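Local coordinates for protein nucleoporin nup120 (Schizosaccharomyces pombe, PDB 4GQ2) that serves as a structural constituent of the nuclear pore complex, the assembly through which nuclear transport passes, at residues A[138-143]-A[198-203]; A[473-478]-A[497-502]. One frame throughout, in Å; residues are numbered along the deposited sequence.

Contact 1. Residues A[138-143]-A[198-203]; sequences LYYIRL and LNPKDA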
loop_
_atom_site.group_PDB
_atom_site.type_symbol
_atom_site.label_atom_id
_atom_site.label_comp_id
_atom_site.label_asym_id
_atom_site.label_seq_id
_atom_site.Cartn_x
_atom_site.Cartn_y
_atom_site.Cartn_z
ATOM N N LEU A 138 3.940 38.332 22.658
ATOM C CA LEU A 138 2.709 37.555 22.790
ATOM C C LEU A 138 1.865 37.689 21.526
ATOM O O LEU A 138 1.528 38.796 21.098
ATOM C CB LEU A 138 1.901 38.002 24.015
ATOM C CG LEU A 138 0.432 37.555 24.099
ATOM C CD1 LEU A 138 0.288 36.065 24.397
ATOM C CD2 LEU A 138 -0.317 38.366 25.143
ATOM N N TYR A 139 1.521 36.551 20.932
ATOM C CA TYR A 139 0.743 36.552 19.710
ATOM C C TYR A 139 -0.648 36.019 19.952
ATOM O O TYR A 139 -0.826 35.032 20.659
ATOM C CB TYR A 139 1.431 35.737 18.633
ATOM C CG TYR A 139 2.771 36.282 18.202
ATOM C CD1 TYR A 139 2.862 37.253 17.200
ATOM C CD2 TYR A 139 3.952 35.812 18.779
ATOM C CE1 TYR A 139 4.096 37.747 16.791
ATOM C CE2 TYR A 139 5.190 36.293 18.369
ATOM C CZ TYR A 139 5.258 37.258 17.377
ATOM O OH TYR A 139 6.489 37.736 16.977
ATOM N N TYR A 140 -1.629 36.691 19.360
ATOM C CA TYR A 140 -3.028 36.329 19.526
ATOM C C TYR A 140 -3.588 35.954 18.155
ATOM O O TYR A 140 -3.946 36.832 17.354
ATOM C CB TYR A 140 -3.792 37.499 20.156
ATOM C CG TYR A 140 -5.252 37.235 20.432
ATOM C CD1 TYR A 140 -5.661 36.603 21.602
ATOM C CD2 TYR A 140 -6.228 37.634 19.530
ATOM C CE1 TYR A 140 -7.003 36.374 21.863
ATOM C CE2 TYR A 140 -7.572 37.405 19.777
ATOM C CZ TYR A 140 -7.956 36.779 20.938
ATOM O OH TYR A 140 -9.301 36.562 21.160
ATOM N N ILE A 141 -3.643 34.646 17.896
ATOM C CA ILE A 141 -3.968 34.115 16.568
ATOM C C ILE A 141 -5.379 33.541 16.496
ATOM O O ILE A 141 -5.734 32.635 17.258
ATOM C CB ILE A 141 -2.947 33.043 16.118
ATOM C CG1 ILE A 141 -1.536 33.632 16.052
ATOM C CG2 ILE A 141 -3.326 32.469 14.757
ATOM C CD1 ILE A 141 -0.438 32.588 16.117
ATOM N N ARG A 142 -6.179 34.078 15.577
ATOM C CA ARG A 142 -7.533 33.579 15.334
ATOM C C ARG A 142 -7.540 32.552 14.204
ATOM O O ARG A 142 -7.097 32.838 13.094
ATOM C CB ARG A 142 -8.487 34.722 14.992
ATOM C CG ARG A 142 -9.083 35.456 16.182
ATOM C CD ARG A 142 -10.316 36.228 15.729
ATOM N NE ARG A 142 -10.648 37.374 16.576
ATOM C CZ ARG A 142 -10.053 38.564 16.509
ATOM N NH1 ARG A 142 -9.061 38.781 15.652
ATOM N NH2 ARG A 142 -10.443 39.538 17.314
ATOM N N LEU A 143 -8.043 31.357 14.499
ATOM C CA LEU A 143 -8.077 30.276 13.521
ATOM C C LEU A 143 -9.366 30.289 12.730
ATOM O O LEU A 143 -10.456 30.369 13.299
ATOM C CB LEU A 143 -7.941 28.916 14.208
ATOM C CG LEU A 143 -6.597 28.517 14.820
ATOM C CD1 LEU A 143 -6.766 27.245 15.639
ATOM C CD2 LEU A 143 -5.534 28.338 13.745
ATOM N N LEU A 198 -6.846 41.427 27.053
ATOM C CA LEU A 198 -6.802 42.033 25.729
ATOM C C LEU A 198 -8.163 42.549 25.302
ATOM O O LEU A 198 -9.203 42.005 25.684
ATOM C CB LEU A 198 -6.304 41.024 24.690
ATOM C CG LEU A 198 -5.164 40.076 25.060
ATOM C CD1 LEU A 198 -5.279 38.802 24.246
ATOM C CD2 LEU A 198 -3.803 40.722 24.870
ATOM N N ASN A 199 -8.136 43.614 24.510
ATOM C CA ASN A 199 -9.316 44.110 23.829
ATOM C C ASN A 199 -9.070 43.865 22.348
ATOM O O ASN A 199 -8.420 44.675 21.683
ATOM C CB ASN A 199 -9.524 45.597 24.127
ATOM C CG ASN A 199 -10.989 45.991 24.193
ATOM O OD1 ASN A 199 -11.878 45.142 24.304
ATOM N ND2 ASN A 199 -11.247 47.290 24.142
ATOM N N PRO A 200 -9.551 42.717 21.833
ATOM C CA PRO A 200 -9.247 42.302 20.462
ATOM C C PRO A 200 -9.747 43.295 19.414
ATOM O O PRO A 200 -9.251 43.299 18.288
ATOM C CB PRO A 200 -9.984 40.961 20.328
ATOM C CG PRO A 200 -10.192 40.483 21.728
ATOM C CD PRO A 200 -10.416 41.737 22.518
ATOM N N LYS A 201 -10.703 44.140 19.802
ATOM C CA LYS A 201 -11.337 45.103 18.895
ATOM C C LYS A 201 -10.649 46.475 18.806
ATOM O O LYS A 201 -11.235 47.420 18.278
ATOM C CB LYS A 201 -12.829 45.273 19.231
ATOM C CG LYS A 201 -13.123 45.740 20.653
ATOM C CD LYS A 201 -13.375 44.571 21.599
ATOM C CE LYS A 201 -14.814 44.079 21.529
ATOM N NZ LYS A 201 -15.790 45.108 21.991
ATOM N N ASP A 202 -9.421 46.585 19.317
ATOM C CA ASP A 202 -8.598 47.790 19.105
ATOM C C ASP A 202 -7.084 47.544 19.210
ATOM O O ASP A 202 -6.289 48.487 19.137
ATOM C CB ASP A 202 -9.036 48.945 20.022
ATOM C CG ASP A 202 -8.738 48.683 21.482
ATOM O OD1 ASP A 202 -8.710 47.506 21.893
ATOM O OD2 ASP A 202 -8.532 49.664 22.226
ATOM N N ALA A 203 -6.704 46.274 19.374
ATOM C CA ALA A 203 -5.296 45.831 19.420
ATOM C C ALA A 203 -4.504 46.336 20.636
ATOM O O ALA A 203 -3.268 46.327 20.631
ATOM C CB ALA A 203 -4.567 46.156 18.112
#

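Contact 2. Residues A[473-478]-A[497-502]; sequences SSIVST and RLLYNE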
loop_
_atom_site.group_PDB
_atom_site.type_symbol
_atom_site.label_atom_id
_atom_site.label_comp_id
_atom_site.label_asym_id
_atom_site.label_seq_id
_atom_site.Cartn_x
_atom_site.Cartn_y
_atom_site.Cartn_z
ATOM N N SER A 473 15.922 5.180 -7.511
ATOM C CA SER A 473 16.836 5.683 -8.526
ATOM C C SER A 473 18.208 5.996 -7.946
ATOM O O SER A 473 19.219 5.628 -8.523
ATOM C CB SER A 473 16.259 6.924 -9.209
ATOM O OG SER A 473 17.208 7.489 -10.089
ATOM N N SER A 474 18.238 6.672 -6.804
ATOM C CA SER A 474 19.500 7.107 -6.227
ATOM C C SER A 474 20.326 5.944 -5.655
ATOM O O SER A 474 21.553 5.990 -5.683
ATOM C CB SER A 474 19.271 8.191 -5.176
ATOM O OG SER A 474 18.737 7.640 -3.992
ATOM N N ILE A 475 19.658 4.914 -5.136
ATOM C CA ILE A 475 20.346 3.701 -4.684
ATOM C C ILE A 475 20.866 2.863 -5.855
ATOM O O ILE A 475 22.015 2.414 -5.837
ATOM C CB ILE A 475 19.460 2.859 -3.750
ATOM C CG1 ILE A 475 19.591 3.389 -2.330
ATOM C CG2 ILE A 475 19.871 1.389 -3.768
ATOM C CD1 ILE A 475 18.338 3.223 -1.510
ATOM N N VAL A 476 20.026 2.676 -6.875
ATOM C CA VAL A 476 20.404 1.905 -8.068
ATOM C C VAL A 476 21.572 2.568 -8.813
ATOM O O VAL A 476 22.410 1.883 -9.386
ATOM C CB VAL A 476 19.176 1.634 -8.983
ATOM C CG1 VAL A 476 19.576 1.020 -10.321
ATOM C CG2 VAL A 476 18.213 0.697 -8.276
ATOM N N SER A 477 21.642 3.896 -8.765
ATOM C CA SER A 477 22.688 4.652 -9.462
ATOM C C SER A 477 24.064 4.568 -8.792
ATOM O O SER A 477 25.075 4.764 -9.448
ATOM C CB SER A 477 22.278 6.117 -9.603
ATOM O OG SER A 477 22.311 6.757 -8.343
ATOM N N THR A 478 24.099 4.287 -7.492
ATOM C CA THR A 478 25.369 4.198 -6.770
ATOM C C THR A 478 26.015 2.824 -6.874
ATOM O O THR A 478 27.200 2.675 -6.584
ATOM C CB THR A 478 25.237 4.553 -5.267
ATOM O OG1 THR A 478 24.263 3.706 -4.646
ATOM C CG2 THR A 478 24.852 6.009 -5.072
ATOM N N ARG A 497 24.526 -8.514 -3.578
ATOM C CA ARG A 497 24.980 -8.263 -2.209
ATOM C C ARG A 497 25.203 -6.769 -1.942
ATOM O O ARG A 497 24.759 -6.240 -0.908
ATOM C CB ARG A 497 26.245 -9.080 -1.902
ATOM C CG ARG A 497 26.686 -9.050 -0.443
ATOM C CD ARG A 497 28.017 -9.775 -0.233
ATOM N NE ARG A 497 29.137 -9.091 -0.887
ATOM C CZ ARG A 497 29.821 -8.075 -0.362
ATOM N NH1 ARG A 497 29.528 -7.602 0.849
ATOM N NH2 ARG A 497 30.807 -7.525 -1.055
ATOM N N LEU A 498 25.870 -6.084 -2.873
ATOM C CA LEU A 498 26.144 -4.654 -2.699
ATOM C C LEU A 498 24.860 -3.815 -2.774
ATOM O O LEU A 498 24.693 -2.869 -2.007
ATOM C CB LEU A 498 27.182 -4.154 -3.715
ATOM C CG LEU A 498 28.624 -4.678 -3.650
ATOM C CD1 LEU A 498 29.385 -4.209 -4.880
ATOM C CD2 LEU A 498 29.350 -4.237 -2.385
ATOM N N LEU A 499 23.960 -4.165 -3.691
ATOM C CA LEU A 499 22.654 -3.503 -3.778
ATOM C C LEU A 499 21.875 -3.666 -2.463
ATOM O O LEU A 499 21.309 -2.700 -1.948
ATOM C CB LEU A 499 21.842 -4.035 -4.971
ATOM C CG LEU A 499 20.483 -3.403 -5.323
ATOM C CD1 LEU A 499 20.603 -1.940 -5.725
ATOM C CD2 LEU A 499 19.788 -4.186 -6.430
ATOM N N TYR A 500 21.874 -4.882 -1.920
ATOM C CA TYR A 500 21.184 -5.185 -0.663
ATOM C C TYR A 500 21.716 -4.305 0.463
ATOM O O TYR A 500 20.937 -3.698 1.211
ATOM C CB TYR A 500 21.345 -6.672 -0.295
ATOM C CG TYR A 500 20.589 -7.089 0.953
ATOM C CD1 TYR A 500 21.090 -6.809 2.226
ATOM C CD2 TYR A 500 19.366 -7.746 0.858
ATOM C CE1 TYR A 500 20.390 -7.168 3.367
ATOM C CE2 TYR A 500 18.666 -8.123 1.992
ATOM C CZ TYR A 500 19.182 -7.837 3.243
ATOM O OH TYR A 500 18.473 -8.205 4.363
ATOM N N ASN A 501 23.042 -4.233 0.572
ATOM C CA ASN A 501 23.701 -3.477 1.643
ATOM C C ASN A 501 23.463 -1.976 1.561
ATOM O O ASN A 501 23.333 -1.303 2.588
ATOM C CB ASN A 501 25.210 -3.766 1.672
ATOM C CG ASN A 501 25.531 -5.202 2.063
ATOM O OD1 ASN A 501 24.684 -5.938 2.581
ATOM N ND2 ASN A 501 26.767 -5.605 1.820
ATOM N N GLU A 502 23.413 -1.446 0.345
ATOM C CA GLU A 502 23.085 -0.037 0.176
ATOM C C GLU A 502 21.652 0.247 0.648
ATOM O O GLU A 502 21.413 1.208 1.381
ATOM C CB GLU A 502 23.301 0.417 -1.271
ATOM C CG GLU A 502 23.240 1.930 -1.468
ATOM C CD GLU A 502 24.338 2.703 -0.743
ATOM O OE1 GLU A 502 24.441 3.923 -0.964
ATOM O OE2 GLU A 502 25.101 2.115 0.045
#

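Contact 1. Residues A[138-143]-A[198-203]
Leu138 makes the first touch, its CD2 methyl lying 4.2 Å from CD2 of Leu198, so that one branch of each leucine meets the other in a plain apolar contact. Two residues on, Tyr140 gives the closest approach of Leu198: the CD1 methyl of Leu198 sits 3.5 Å from Tyr140 CD1 and 3.8 Å from Tyr140 CE1, obliquely to the ring. A chi1 of -178° sets the ring trans to the main-chain N of Tyr140 and sends the phenol out from its strand toward the neighbouring sheet. The two sheets are successive four-stranded antiparallel blades of the beta-propeller: 138-143 is the third strand of one, and 198-203 is the end of the third strand, 193-199, of the next with the turn that follows it. The far end of the phenol passes Pro200, where Tyr140 OH comes to 4.1 Å from Pro200 CG, and the hydroxyl is hydrogen-bonded to the carbonyl O of Thr181, in the turn between strands 173-178 and 183-188 of the same sheet as Leu198. Tyr130 and Tyr163, from the two strands flanking 138-143, also touch Leu198. Pro200 itself stands in a tight turn closed by Asp202 N to Asn199 O at 3.2 Å. Last comes Arg142, whose chain runs extended from CG to NE and brings NH2 to 3.4 Å from Pro200 CB, the two side chains crossing at about a right angle. One face of its guanidinium group lies over Tyr140, with Tyr140 CE2 4.2 Å above the plane and over its centre, and NH1 has a long, weak ion pair with Asp158.

Contact 2. Residues A[473-478]-A[497-502]
Ile475 and Glu502 mark the closest passage of the two backbones, their CA atoms 6.7 Å apart, where the helical segments 473-478 and 497-502 run roughly antiparallel at 140° with their axes 9.8 Å apart. Ile475 works with two of its branches. Its CG2 methyl meets CD1 of Leu499 at 3.9 Å, the side chains crossing at about a right angle, while CG1 lies 4.0 Å from CG of Glu502. Leu499 CD1 also approaches CG2 of Val476, though more loosely, at 4.4 Å. These segments belong to helices 464-478 and 492-515, consecutive helices of a group inserted between strands 390-395 and 520-525 of the propeller's mixed sheet. Trp503 and Phe506, further along helix 492-515, also pack on Ile475, and Ser420 of helix 419-428 touches both Val476 and Leu499. The chain of another protein packs against Ser473, Val476 and Ser477. Glu502 leaves its helix with CG anti to the backbone N (chi1 -169°) and then bends at chi2, laying its methylene part against Ile475 and turning its carboxylate past Thr478. Between Glu502 OE1 and Thr478 OG1 the distance is 3.7 Å, a contact without a hydrogen bond; OE2 is in a salt bridge with Arg505 on the same helix. Were Glu502 replaced by an alanine, Arg505 would probably lose that acidic mate and a gap would be likely to open beside Ile475 CG1. The hydroxyl of Thr478 instead turns back on its own helix, donating to Ile475 O at 2.9 Å. That carbonyl also accepts the backbone N of Thr478, at 3.3 Å and from the same face of its plane.

In the fold
Contact 1 and contact 2 follow each other along the chain, the first complete before the second begins, and both belong to the beta-propeller part of the chain, contact 2 in helices inserted between its strands. Their centres are about 54 Å apart and their nearest atoms about 36 Å, so they do not touch. Contact 1 joins strand 138-143 of one sheet to the end of strand 193-199 and the turn after it in the next. Contact 2 is all helical, pairing helix 464-478 with helix 492-515, after which the chain returns to the propeller's mixed sheet through strand 520-525. One contact thus packs blade on blade and the other helix on helix, in two differently built regions of one nuclear pore scaffold protein.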